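Local coordinates for protein N6 adenine specific DNA methylase (Encephalitozoon cuniculi, PDB 3Q87) that binds S-adenosylmethionine and, as the catalytic subunit of the Mtq2-Trm112 complex, methylates the translation termination factor eRF1, at residues T10-E18 and G35-K43; L22-G31 and I74-N85. All blocks are in the same frame, centred on the assembly; numbering follows the deposited sequence.

Interaction 1: residues T10-E18 and G35-K43; sequences TYTLMDALE and GVITEQLRK. With SAM (S-adenosylmethionine), chain D.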
loop_
_atom_site.group_PDB
_atom_site.type_symbol
_atom_site.label_atom_id
_atom_site.label_comp_id
_atom_site.label_asym_id
_atom_site.label_seq_id
_atom_site.Cartn_x
_atom_site.Cartn_y
_atom_site.Cartn_z
ATOM N N THR B 10 -10.251 5.100 -14.987
ATOM C CA THR B 10 -9.920 3.937 -14.169
ATOM C C THR B 10 -10.004 2.654 -15.007
ATOM O O THR B 10 -9.137 1.806 -14.930
ATOM C CB THR B 10 -10.780 3.807 -12.876
ATOM O OG1 THR B 10 -11.634 2.663 -12.959
ATOM C CG2 THR B 10 -11.608 5.038 -12.617
ATOM N N TYR B 11 -11.035 2.527 -15.831
ATOM C CA TYR B 11 -11.175 1.304 -16.619
ATOM C C TYR B 11 -10.084 1.087 -17.680
ATOM O O TYR B 11 -9.783 -0.047 -18.033
ATOM C CB TYR B 11 -12.583 1.197 -17.213
ATOM C CG TYR B 11 -13.621 1.027 -16.131
ATOM C CD1 TYR B 11 -13.548 -0.042 -15.246
ATOM C CD2 TYR B 11 -14.652 1.938 -15.974
ATOM C CE1 TYR B 11 -14.490 -0.214 -14.244
ATOM C CE2 TYR B 11 -15.591 1.782 -14.965
ATOM C CZ TYR B 11 -15.506 0.702 -14.110
ATOM O OH TYR B 11 -16.438 0.529 -13.107
ATOM N N THR B 12 -9.480 2.155 -18.182
ATOM C CA THR B 12 -8.351 1.966 -19.087
ATOM C C THR B 12 -7.107 1.467 -18.321
ATOM O O THR B 12 -6.347 0.649 -18.830
ATOM C CB THR B 12 -8.008 3.234 -19.915
ATOM O OG1 THR B 12 -7.108 4.065 -19.182
ATOM C CG2 THR B 12 -9.255 4.024 -20.247
ATOM N N LEU B 13 -6.905 1.953 -17.099
ATOM C CA LEU B 13 -5.838 1.414 -16.258
ATOM C C LEU B 13 -6.117 -0.064 -15.979
ATOM O O LEU B 13 -5.253 -0.919 -16.172
ATOM C CB LEU B 13 -5.677 2.232 -14.958
ATOM C CG LEU B 13 -4.598 1.805 -13.944
ATOM C CD1 LEU B 13 -3.261 1.566 -14.616
ATOM C CD2 LEU B 13 -4.445 2.824 -12.784
ATOM N N MET B 14 -7.342 -0.371 -15.570
ATOM C CA MET B 14 -7.708 -1.749 -15.282
ATOM C C MET B 14 -7.520 -2.664 -16.494
ATOM O O MET B 14 -7.029 -3.787 -16.356
ATOM C CB MET B 14 -9.146 -1.827 -14.774
ATOM C CG MET B 14 -9.320 -1.154 -13.420
ATOM S SD MET B 14 -11.007 -1.218 -12.755
ATOM C CE MET B 14 -11.176 -2.957 -12.325
ATOM N N ASP B 15 -7.914 -2.189 -17.673
ATOM C CA ASP B 15 -7.762 -2.980 -18.891
ATOM C C ASP B 15 -6.291 -3.285 -19.156
ATOM O O ASP B 15 -5.938 -4.421 -19.467
ATOM C CB ASP B 15 -8.380 -2.275 -20.108
ATOM C CG ASP B 15 -9.904 -2.387 -20.150
ATOM O OD1 ASP B 15 -10.493 -3.139 -19.336
ATOM O OD2 ASP B 15 -10.515 -1.713 -21.007
ATOM N N ALA B 16 -5.428 -2.282 -19.011
ATOM C CA ALA B 16 -4.002 -2.514 -19.219
ATOM C C ALA B 16 -3.396 -3.493 -18.199
ATOM O O ALA B 16 -2.569 -4.339 -18.558
ATOM C CB ALA B 16 -3.234 -1.209 -19.253
ATOM N N LEU B 17 -3.806 -3.372 -16.936
ATOM C CA LEU B 17 -3.336 -4.269 -15.878
ATOM C C LEU B 17 -3.759 -5.693 -16.187
ATOM O O LEU B 17 -3.020 -6.652 -15.952
ATOM C CB LEU B 17 -3.902 -3.855 -14.515
ATOM C CG LEU B 17 -3.363 -2.537 -13.935
ATOM C CD1 LEU B 17 -4.175 -2.107 -12.737
ATOM C CD2 LEU B 17 -1.890 -2.668 -13.562
ATOM N N GLU B 18 -4.963 -5.824 -16.719
ATOM C CA GLU B 18 -5.492 -7.136 -17.028
ATOM C C GLU B 18 -4.627 -7.848 -18.069
ATOM O O GLU B 18 -4.360 -9.045 -17.949
ATOM C CB GLU B 18 -6.942 -7.023 -17.509
ATOM C CG GLU B 18 -7.651 -8.354 -17.594
ATOM C CD GLU B 18 -7.663 -9.085 -16.269
ATOM O OE1 GLU B 18 -7.615 -8.415 -15.208
ATOM O OE2 GLU B 18 -7.725 -10.335 -16.287
ATOM N N GLY B 35 -11.701 1.277 -4.104
ATOM C CA GLY B 35 -11.059 -0.018 -4.295
ATOM C C GLY B 35 -11.448 -0.831 -5.512
ATOM O O GLY B 35 -11.255 -2.045 -5.529
ATOM N N VAL B 36 -11.980 -0.177 -6.541
ATOM C CA VAL B 36 -12.315 -0.887 -7.774
ATOM C C VAL B 36 -11.088 -1.603 -8.358
ATOM O O VAL B 36 -11.180 -2.739 -8.801
ATOM C CB VAL B 36 -13.007 0.045 -8.823
ATOM C CG1 VAL B 36 -11.994 1.013 -9.477
ATOM C CG2 VAL B 36 -13.756 -0.765 -9.851
ATOM N N ILE B 37 -9.929 -0.957 -8.335
ATOM C CA ILE B 37 -8.728 -1.609 -8.854
ATOM C C ILE B 37 -8.184 -2.693 -7.898
ATOM O O ILE B 37 -7.750 -3.774 -8.336
ATOM C CB ILE B 37 -7.645 -0.577 -9.209
ATOM C CG1 ILE B 37 -8.165 0.370 -10.294
ATOM C CG2 ILE B 37 -6.390 -1.276 -9.694
ATOM C CD1 ILE B 37 -7.158 1.467 -10.678
ATOM N N THR B 38 -8.244 -2.415 -6.598
ATOM C CA THR B 38 -7.905 -3.405 -5.575
ATOM C C THR B 38 -8.703 -4.700 -5.768
ATOM O O THR B 38 -8.160 -5.802 -5.686
ATOM C CB THR B 38 -8.159 -2.863 -4.135
ATOM O OG1 THR B 38 -7.169 -1.885 -3.808
ATOM C CG2 THR B 38 -8.097 -4.005 -3.097
ATOM N N GLU B 39 -9.994 -4.551 -6.026
ATOM C CA GLU B 39 -10.872 -5.696 -6.256
ATOM C C GLU B 39 -10.352 -6.623 -7.365
ATOM O O GLU B 39 -10.406 -7.850 -7.246
ATOM C CB GLU B 39 -12.283 -5.213 -6.597
ATOM C CG GLU B 39 -13.368 -6.278 -6.402
ATOM C CD GLU B 39 -14.771 -5.717 -6.610
ATOM O OE1 GLU B 39 -15.645 -5.964 -5.757
ATOM O OE2 GLU B 39 -14.998 -5.024 -7.627
ATOM N N GLN B 40 -9.853 -6.035 -8.445
ATOM C CA GLN B 40 -9.313 -6.820 -9.551
ATOM C C GLN B 40 -7.932 -7.402 -9.204
ATOM O O GLN B 40 -7.642 -8.572 -9.489
ATOM C CB GLN B 40 -9.247 -5.957 -10.812
ATOM C CG GLN B 40 -8.283 -6.470 -11.859
ATOM C CD GLN B 40 -7.854 -5.388 -12.833
ATOM O OE1 GLN B 40 -7.783 -5.615 -14.039
ATOM N NE2 GLN B 40 -7.574 -4.198 -12.310
ATOM N N LEU B 41 -7.095 -6.578 -8.580
ATOM C CA LEU B 41 -5.734 -6.957 -8.198
ATOM C C LEU B 41 -5.663 -8.075 -7.163
ATOM O O LEU B 41 -4.753 -8.888 -7.187
ATOM C CB LEU B 41 -4.986 -5.743 -7.640
ATOM C CG LEU B 41 -4.607 -4.664 -8.649
ATOM C CD1 LEU B 41 -3.979 -3.476 -7.960
ATOM C CD2 LEU B 41 -3.665 -5.240 -9.682
ATOM N N ARG B 42 -6.607 -8.102 -6.230
ATOM C CA ARG B 42 -6.485 -9.043 -5.125
ATOM C C ARG B 42 -6.767 -10.476 -5.533
ATOM O O ARG B 42 -6.504 -11.407 -4.777
ATOM C CB ARG B 42 -7.357 -8.638 -3.941
ATOM C CG ARG B 42 -8.849 -8.736 -4.161
ATOM C CD ARG B 42 -9.560 -8.205 -2.916
ATOM N NE ARG B 42 -11.012 -8.226 -3.049
ATOM C CZ ARG B 42 -11.761 -9.298 -2.820
ATOM N NH1 ARG B 42 -11.191 -10.438 -2.447
ATOM N NH2 ARG B 42 -13.079 -9.232 -2.968
ATOM N N LYS B 43 -7.286 -10.654 -6.740
ATOM C CA LYS B 43 -7.568 -11.992 -7.227
ATOM C C LYS B 43 -6.282 -12.782 -7.457
ATOM O O LYS B 43 -6.265 -13.992 -7.284
ATOM C CB LYS B 43 -8.431 -11.930 -8.491
ATOM C CG LYS B 43 -9.832 -11.361 -8.220
ATOM C CD LYS B 43 -10.709 -11.313 -9.466
ATOM C CE LYS B 43 -10.148 -10.351 -10.494
ATOM N NZ LYS B 43 -10.976 -10.326 -11.737
HETATM N N SAM D . -7.997 4.401 -7.941
HETATM C CA SAM D . -9.237 5.157 -8.160
HETATM C C SAM D . -9.706 4.942 -9.607
HETATM O O SAM D . -10.881 5.102 -9.940
HETATM O OXT SAM D . -8.917 4.599 -10.484
HETATM C CB SAM D . -9.159 6.658 -7.770
HETATM C CG SAM D . -8.307 7.667 -8.581
HETATM S SD SAM D . -8.480 9.463 -8.184
HETATM C CE SAM D . -8.179 10.253 -9.779
HETATM C "C5'" SAM D . -6.937 9.857 -7.323
HETATM C "C4'" SAM D . -6.998 9.293 -5.912
HETATM O "O4'" SAM D . -5.816 9.640 -5.210
HETATM C "C3'" SAM D . -8.173 9.832 -5.108
HETATM O "O3'" SAM D . -8.822 8.744 -4.490
HETATM C "C2'" SAM D . -7.540 10.720 -4.056
HETATM O "O2'" SAM D . -8.223 10.726 -2.823
HETATM C "C1'" SAM D . -6.178 10.080 -3.916
HETATM N N9 SAM D . -5.139 11.006 -3.490
HETATM C C8 SAM D . -5.027 12.358 -3.720
HETATM N N7 SAM D . -3.881 12.778 -3.138
HETATM C C5 SAM D . -3.273 11.700 -2.557
HETATM C C6 SAM D . -2.097 11.536 -1.848
HETATM N N6 SAM D . -1.311 12.584 -1.624
HETATM N N1 SAM D . -1.741 10.283 -1.377
HETATM C C2 SAM D . -2.544 9.178 -1.607
HETATM N N3 SAM D . -3.716 9.348 -2.320
HETATM C C4 SAM D . -4.063 10.580 -2.774
#
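M14 places its CG anti to the carbonyl carbon (chi1 -66°) and then bends at chi3 (71°), a combination that carries SD and CE across to the first turn of helix 36-41. CE ends 3.5 Å from V36 O, while SD lies 4.0 Å from V36 CG2. Nearer the backbone, M14 CG packs against I37 CG1 at 3.7 Å, the two side chains meeting obliquely. I37 uses its branches separately. Its CD1 reaches L13 CD2 at 3.7 Å, and its CG2 meets L17 CD1 at 3.9 Å; each leucine runs roughly perpendicular to the isoleucine. The tip of I37 has a further role, since CD1 also lies 3.6 Å from OXT of S-adenosylmethionine and so lines the pocket at the cofactor's carboxylate.

The arrangement illustrates how a Rossmann-like methyltransferase covers its central sheet: two nearly parallel helices (14° between the segments, axes 10.6 Å apart) lie side by side, L13 and L17 touching V83 of strand 81-84 and L41 touching V47 of strand 46-51. G35 occupies the N-cap of the second helix, which belongs to the beta-alpha-beta crossover from strand 26-30 to strand 46-51.

Further along, Q40 and M14 run alongside each other, pointing opposite ways, and the amide of Q40 comes beside E18, with carboxylate and amide almost coplanar. The amide is probably turned over in the model, which leaves its polar pairing uncertain. T10 lies at the cofactor end, beside V36, and D15 of the same helix forms a salt bridge with R149.

Interaction 2: residues L22-G31 and I74-N85; sequences LEMKIVLDLG and INQESVDVVVFN. With SAM (S-adenosylmethionine), chain D.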
loop_
_atom_site.group_PDB
_atom_site.type_symbol
_atom_site.label_atom_id
_atom_site.label_comp_id
_atom_site.label_asym_id
_atom_site.label_seq_id
_atom_site.Cartn_x
_atom_site.Cartn_y
_atom_site.Cartn_z
ATOM N N LEU B 22 -0.548 -9.354 -14.019
ATOM C CA LEU B 22 0.156 -9.291 -12.734
ATOM C C LEU B 22 -0.283 -10.413 -11.815
ATOM O O LEU B 22 -1.469 -10.602 -11.579
ATOM C CB LEU B 22 -0.092 -7.956 -12.030
ATOM C CG LEU B 22 0.628 -6.741 -12.595
ATOM C CD1 LEU B 22 0.394 -5.539 -11.684
ATOM C CD2 LEU B 22 2.126 -7.014 -12.762
ATOM N N GLU B 23 0.678 -11.141 -11.268
ATOM C CA GLU B 23 0.359 -12.315 -10.472
ATOM C C GLU B 23 1.437 -12.589 -9.431
ATOM O O GLU B 23 2.619 -12.413 -9.711
ATOM C CB GLU B 23 0.227 -13.512 -11.408
ATOM C CG GLU B 23 0.194 -14.854 -10.726
ATOM C CD GLU B 23 0.052 -15.983 -11.729
ATOM O OE1 GLU B 23 0.673 -15.884 -12.810
ATOM O OE2 GLU B 23 -0.677 -16.956 -11.437
ATOM N N MET B 24 1.027 -13.008 -8.235
ATOM C CA MET B 24 1.970 -13.374 -7.183
ATOM C C MET B 24 2.866 -12.216 -6.754
ATOM O O MET B 24 4.016 -12.427 -6.382
ATOM C CB MET B 24 2.863 -14.528 -7.642
ATOM C CG MET B 24 2.138 -15.844 -7.833
ATOM S SD MET B 24 1.107 -16.239 -6.421
ATOM C CE MET B 24 -0.518 -15.999 -7.141
ATOM N N LYS B 25 2.355 -10.996 -6.805
ATOM C CA LYS B 25 3.134 -9.857 -6.350
ATOM C C LYS B 25 2.567 -9.272 -5.068
ATOM O O LYS B 25 1.441 -9.592 -4.671
ATOM C CB LYS B 25 3.195 -8.789 -7.433
ATOM C CG LYS B 25 3.771 -9.294 -8.758
ATOM C CD LYS B 25 5.219 -9.721 -8.600
ATOM C CE LYS B 25 5.797 -10.234 -9.906
ATOM N NZ LYS B 25 5.393 -11.653 -10.137
ATOM N N ILE B 26 3.358 -8.432 -4.407
ATOM C CA ILE B 26 2.815 -7.543 -3.389
ATOM C C ILE B 26 2.615 -6.199 -4.080
ATOM O O ILE B 26 3.564 -5.600 -4.553
ATOM C CB ILE B 26 3.745 -7.392 -2.163
ATOM C CG1 ILE B 26 3.900 -8.731 -1.439
ATOM C CG2 ILE B 26 3.172 -6.364 -1.177
ATOM C CD1 ILE B 26 4.910 -8.662 -0.264
ATOM N N VAL B 27 1.365 -5.759 -4.181
ATOM C CA VAL B 27 1.041 -4.594 -4.998
ATOM C C VAL B 27 0.448 -3.506 -4.134
ATOM O O VAL B 27 -0.423 -3.755 -3.289
ATOM C CB VAL B 27 0.008 -4.927 -6.103
ATOM C CG1 VAL B 27 -0.293 -3.689 -6.965
ATOM C CG2 VAL B 27 0.504 -6.070 -6.960
ATOM N N LEU B 28 0.933 -2.294 -4.339
ATOM C CA LEU B 28 0.385 -1.150 -3.641
ATOM C C LEU B 28 -0.567 -0.448 -4.591
ATOM O O LEU B 28 -0.128 0.060 -5.628
ATOM C CB LEU B 28 1.504 -0.193 -3.236
ATOM C CG LEU B 28 1.080 0.999 -2.370
ATOM C CD1 LEU B 28 0.815 0.565 -0.930
ATOM C CD2 LEU B 28 2.146 2.091 -2.400
ATOM N N ASP B 29 -1.857 -0.453 -4.255
ATOM C CA ASP B 29 -2.857 0.316 -5.003
ATOM C C ASP B 29 -2.917 1.701 -4.363
ATOM O O ASP B 29 -3.605 1.915 -3.367
ATOM C CB ASP B 29 -4.234 -0.362 -4.928
ATOM C CG ASP B 29 -5.343 0.453 -5.604
ATOM O OD1 ASP B 29 -5.033 1.436 -6.328
ATOM O OD2 ASP B 29 -6.537 0.104 -5.414
ATOM N N LEU B 30 -2.163 2.632 -4.930
ATOM C CA LEU B 30 -2.027 3.971 -4.381
ATOM C C LEU B 30 -3.175 4.851 -4.878
ATOM O O LEU B 30 -3.439 4.884 -6.072
ATOM C CB LEU B 30 -0.686 4.539 -4.849
ATOM C CG LEU B 30 -0.193 5.879 -4.316
ATOM C CD1 LEU B 30 -0.053 5.818 -2.821
ATOM C CD2 LEU B 30 1.153 6.227 -4.959
ATOM N N GLY B 31 -3.839 5.577 -3.980
ATOM C CA GLY B 31 -5.031 6.324 -4.354
ATOM C C GLY B 31 -6.149 5.343 -4.710
ATOM O O GLY B 31 -6.789 5.433 -5.756
ATOM N N ILE B 74 5.146 4.020 3.785
ATOM C CA ILE B 74 5.280 2.713 3.163
ATOM C C ILE B 74 6.744 2.331 3.018
ATOM O O ILE B 74 7.557 3.105 2.514
ATOM C CB ILE B 74 4.607 2.673 1.747
ATOM C CG1 ILE B 74 3.134 3.078 1.834
ATOM C CG2 ILE B 74 4.745 1.280 1.122
ATOM C CD1 ILE B 74 2.318 2.253 2.866
ATOM N N ASN B 75 7.082 1.128 3.459
ATOM C CA ASN B 75 8.399 0.562 3.180
ATOM C C ASN B 75 8.420 -0.011 1.764
ATOM O O ASN B 75 7.891 -1.093 1.522
ATOM C CB ASN B 75 8.700 -0.533 4.196
ATOM C CG ASN B 75 10.071 -1.147 4.011
ATOM O OD1 ASN B 75 10.906 -0.643 3.254
ATOM N ND2 ASN B 75 10.313 -2.248 4.713
ATOM N N GLN B 76 9.010 0.720 0.826
ATOM C CA GLN B 76 8.981 0.325 -0.587
ATOM C C GLN B 76 9.820 -0.903 -0.930
ATOM O O GLN B 76 9.609 -1.547 -1.963
ATOM C CB GLN B 76 9.380 1.502 -1.472
ATOM C CG GLN B 76 8.381 2.624 -1.408
ATOM C CD GLN B 76 8.656 3.696 -2.424
ATOM O OE1 GLN B 76 8.550 3.467 -3.625
ATOM N NE2 GLN B 76 9.001 4.878 -1.948
ATOM N N GLU B 77 10.773 -1.229 -0.069
ATOM C CA GLU B 77 11.536 -2.457 -0.231
ATOM C C GLU B 77 10.632 -3.676 -0.142
ATOM O O GLU B 77 10.961 -4.746 -0.647
ATOM C CB GLU B 77 12.635 -2.560 0.834
ATOM C CG GLU B 77 13.741 -1.515 0.699
ATOM C CD GLU B 77 14.896 -1.757 1.671
ATOM O OE1 GLU B 77 15.080 -0.942 2.603
ATOM O OE2 GLU B 77 15.616 -2.769 1.511
ATOM N N SER B 78 9.484 -3.519 0.494
ATOM C CA SER B 78 8.601 -4.656 0.689
ATOM C C SER B 78 7.550 -4.779 -0.402
ATOM O O SER B 78 6.798 -5.740 -0.438
ATOM C CB SER B 78 7.955 -4.580 2.069
ATOM O OG SER B 78 8.950 -4.727 3.070
ATOM N N VAL B 79 7.516 -3.811 -1.303
ATOM C CA VAL B 79 6.500 -3.784 -2.356
ATOM C C VAL B 79 7.102 -4.100 -3.715
ATOM O O VAL B 79 8.144 -3.543 -4.085
ATOM C CB VAL B 79 5.803 -2.406 -2.406
ATOM C CG1 VAL B 79 4.820 -2.312 -3.599
ATOM C CG2 VAL B 79 5.111 -2.136 -1.082
ATOM N N ASP B 80 6.453 -4.992 -4.460
ATOM C CA ASP B 80 6.882 -5.290 -5.836
ATOM C C ASP B 80 6.410 -4.267 -6.875
ATOM O O ASP B 80 7.171 -3.859 -7.743
ATOM C CB ASP B 80 6.362 -6.654 -6.272
ATOM C CG ASP B 80 6.903 -7.788 -5.432
ATOM O OD1 ASP B 80 8.144 -7.929 -5.318
ATOM O OD2 ASP B 80 6.065 -8.548 -4.905
ATOM N N VAL B 81 5.134 -3.899 -6.808
ATOM C CA VAL B 81 4.524 -3.037 -7.814
ATOM C C VAL B 81 3.663 -1.963 -7.165
ATOM O O VAL B 81 2.960 -2.219 -6.172
ATOM C CB VAL B 81 3.586 -3.858 -8.747
ATOM C CG1 VAL B 81 2.824 -2.955 -9.734
ATOM C CG2 VAL B 81 4.363 -4.940 -9.469
ATOM N N VAL B 82 3.708 -0.770 -7.749
ATOM C CA VAL B 82 2.817 0.312 -7.380
ATOM C C VAL B 82 1.911 0.668 -8.568
ATOM O O VAL B 82 2.390 0.839 -9.689
ATOM C CB VAL B 82 3.622 1.567 -6.959
ATOM C CG1 VAL B 82 2.689 2.762 -6.777
ATOM C CG2 VAL B 82 4.422 1.297 -5.672
ATOM N N VAL B 83 0.613 0.769 -8.322
ATOM C CA VAL B 83 -0.346 1.196 -9.331
ATOM C C VAL B 83 -0.981 2.491 -8.835
ATOM O O VAL B 83 -1.408 2.574 -7.681
ATOM C CB VAL B 83 -1.474 0.153 -9.503
ATOM C CG1 VAL B 83 -2.484 0.644 -10.537
ATOM C CG2 VAL B 83 -0.894 -1.214 -9.879
ATOM N N PHE B 84 -1.073 3.487 -9.705
ATOM C CA PHE B 84 -1.501 4.819 -9.281
ATOM C C PHE B 84 -2.293 5.546 -10.361
ATOM O O PHE B 84 -1.736 5.962 -11.368
ATOM C CB PHE B 84 -0.270 5.653 -8.914
ATOM C CG PHE B 84 -0.580 6.931 -8.183
ATOM C CD1 PHE B 84 -1.796 7.114 -7.548
ATOM C CD2 PHE B 84 0.377 7.938 -8.095
ATOM C CE1 PHE B 84 -2.060 8.284 -6.856
ATOM C CE2 PHE B 84 0.120 9.106 -7.396
ATOM C CZ PHE B 84 -1.091 9.284 -6.783
ATOM N N ASN B 85 -3.596 5.694 -10.150
ATOM C CA ASN B 85 -4.362 6.678 -10.902
ATOM C C ASN B 85 -4.366 7.940 -10.049
ATOM O O ASN B 85 -5.075 8.012 -9.057
ATOM C CB ASN B 85 -5.775 6.175 -11.183
ATOM C CG ASN B 85 -6.582 7.137 -12.050
ATOM O OD1 ASN B 85 -6.066 8.147 -12.524
ATOM N ND2 ASN B 85 -7.853 6.829 -12.248
HETATM N N SAM D . -7.997 4.401 -7.941
HETATM C CA SAM D . -9.237 5.157 -8.160
HETATM C C SAM D . -9.706 4.942 -9.607
HETATM O O SAM D . -10.881 5.102 -9.940
HETATM O OXT SAM D . -8.917 4.599 -10.484
HETATM C CB SAM D . -9.159 6.658 -7.770
HETATM C CG SAM D . -8.307 7.667 -8.581
HETATM S SD SAM D . -8.480 9.463 -8.184
HETATM C CE SAM D . -8.179 10.253 -9.779
HETATM C "C5'" SAM D . -6.937 9.857 -7.323
HETATM C "C4'" SAM D . -6.998 9.293 -5.912
HETATM O "O4'" SAM D . -5.816 9.640 -5.210
HETATM C "C3'" SAM D . -8.173 9.832 -5.108
HETATM O "O3'" SAM D . -8.822 8.744 -4.490
HETATM C "C2'" SAM D . -7.540 10.720 -4.056
HETATM O "O2'" SAM D . -8.223 10.726 -2.823
HETATM C "C1'" SAM D . -6.178 10.080 -3.916
HETATM N N9 SAM D . -5.139 11.006 -3.490
HETATM C C8 SAM D . -5.027 12.358 -3.720
HETATM N N7 SAM D . -3.881 12.778 -3.138
HETATM C C5 SAM D . -3.273 11.700 -2.557
HETATM C C6 SAM D . -2.097 11.536 -1.848
HETATM N N6 SAM D . -1.311 12.584 -1.624
HETATM N N1 SAM D . -1.741 10.283 -1.377
HETATM C C2 SAM D . -2.544 9.178 -1.607
HETATM N N3 SAM D . -3.716 9.348 -2.320
HETATM C C4 SAM D . -4.063 10.580 -2.774
HETATM O O HOH W 1 -4.822 4.129 -8.239
#
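I26 and D80 begin the pairing of two parallel strands with a side-chain bond: I26 N donates, almost straight (174°), to D80 OD2 at 2.8 Å, which accepts with its anti lone pair. D80 CG stands anti to its carbonyl carbon (chi1 -62°), a turn that lays the carboxylate across the start of strand 26-30. I26 O in turn is gripped twice, by the backbone N of D80 and of V81. Regular parallel bonding follows: L28 N to V81 O at 2.7 Å, V83 N to L28 O at 2.9 Å, and L30 N to V83 O at 2.9 Å.

On one face of this pair V27 lies alongside V81, both pointing the same way, and V27 CG1 meets CG2 of V83. On the other, L28 lies alongside V82 in one of that valine's two conformers, and L30 sets CD2 over the face of the F84 ring, 3.7 Å from its centroid and 14° off the normal, a CH-pi contact.

Both strands end at the cofactor, at the topological switch point of the Rossmann-like fold, where the connections from these neighbouring strands lead off in opposite directions. G31 O accepts from SAM N at 2.7 Å, and N85 ND2 donates to SAM OXT at 3.0 Å. N85 opens the NPPY signature shared with PrmC-type and N6-adenine methyltransferases. A water between the splayed strand ends accepts from N85 N at 2.8 Å and probably donates to L30 O.

Farther out, F110 meets F84 edge-to-face, and G7 of the ECU08_1170 chain accepts from S78 OG. Strand 46-51 bonds to the edge of 26-30 turned away from 81-84, strand 118-124 flanks 81-84, and helix 8-20 packs over V83.

In the fold
Interaction 2 supplies the centre of the sheet, and interaction 1 the helical layer over its face bearing V27, D29 and V83; their centres are 13 Å apart. The two layers interlock through L13 CD2 against V83 CG1 (3.7 Å) and L41 CD1 against V27 CG1 (3.8 Å), with a probable hydrogen bond from T38 OG1 to D29 OD2 (2.6 Å) tying helix 36-41 to the strand before it. Both contacts meet the amino-acid end of S-adenosylmethionine, interaction 1 from the helix side and interaction 2 from the strand ends. D51, D69 and L70 add further hydrogen bonds from the rest of the pocket.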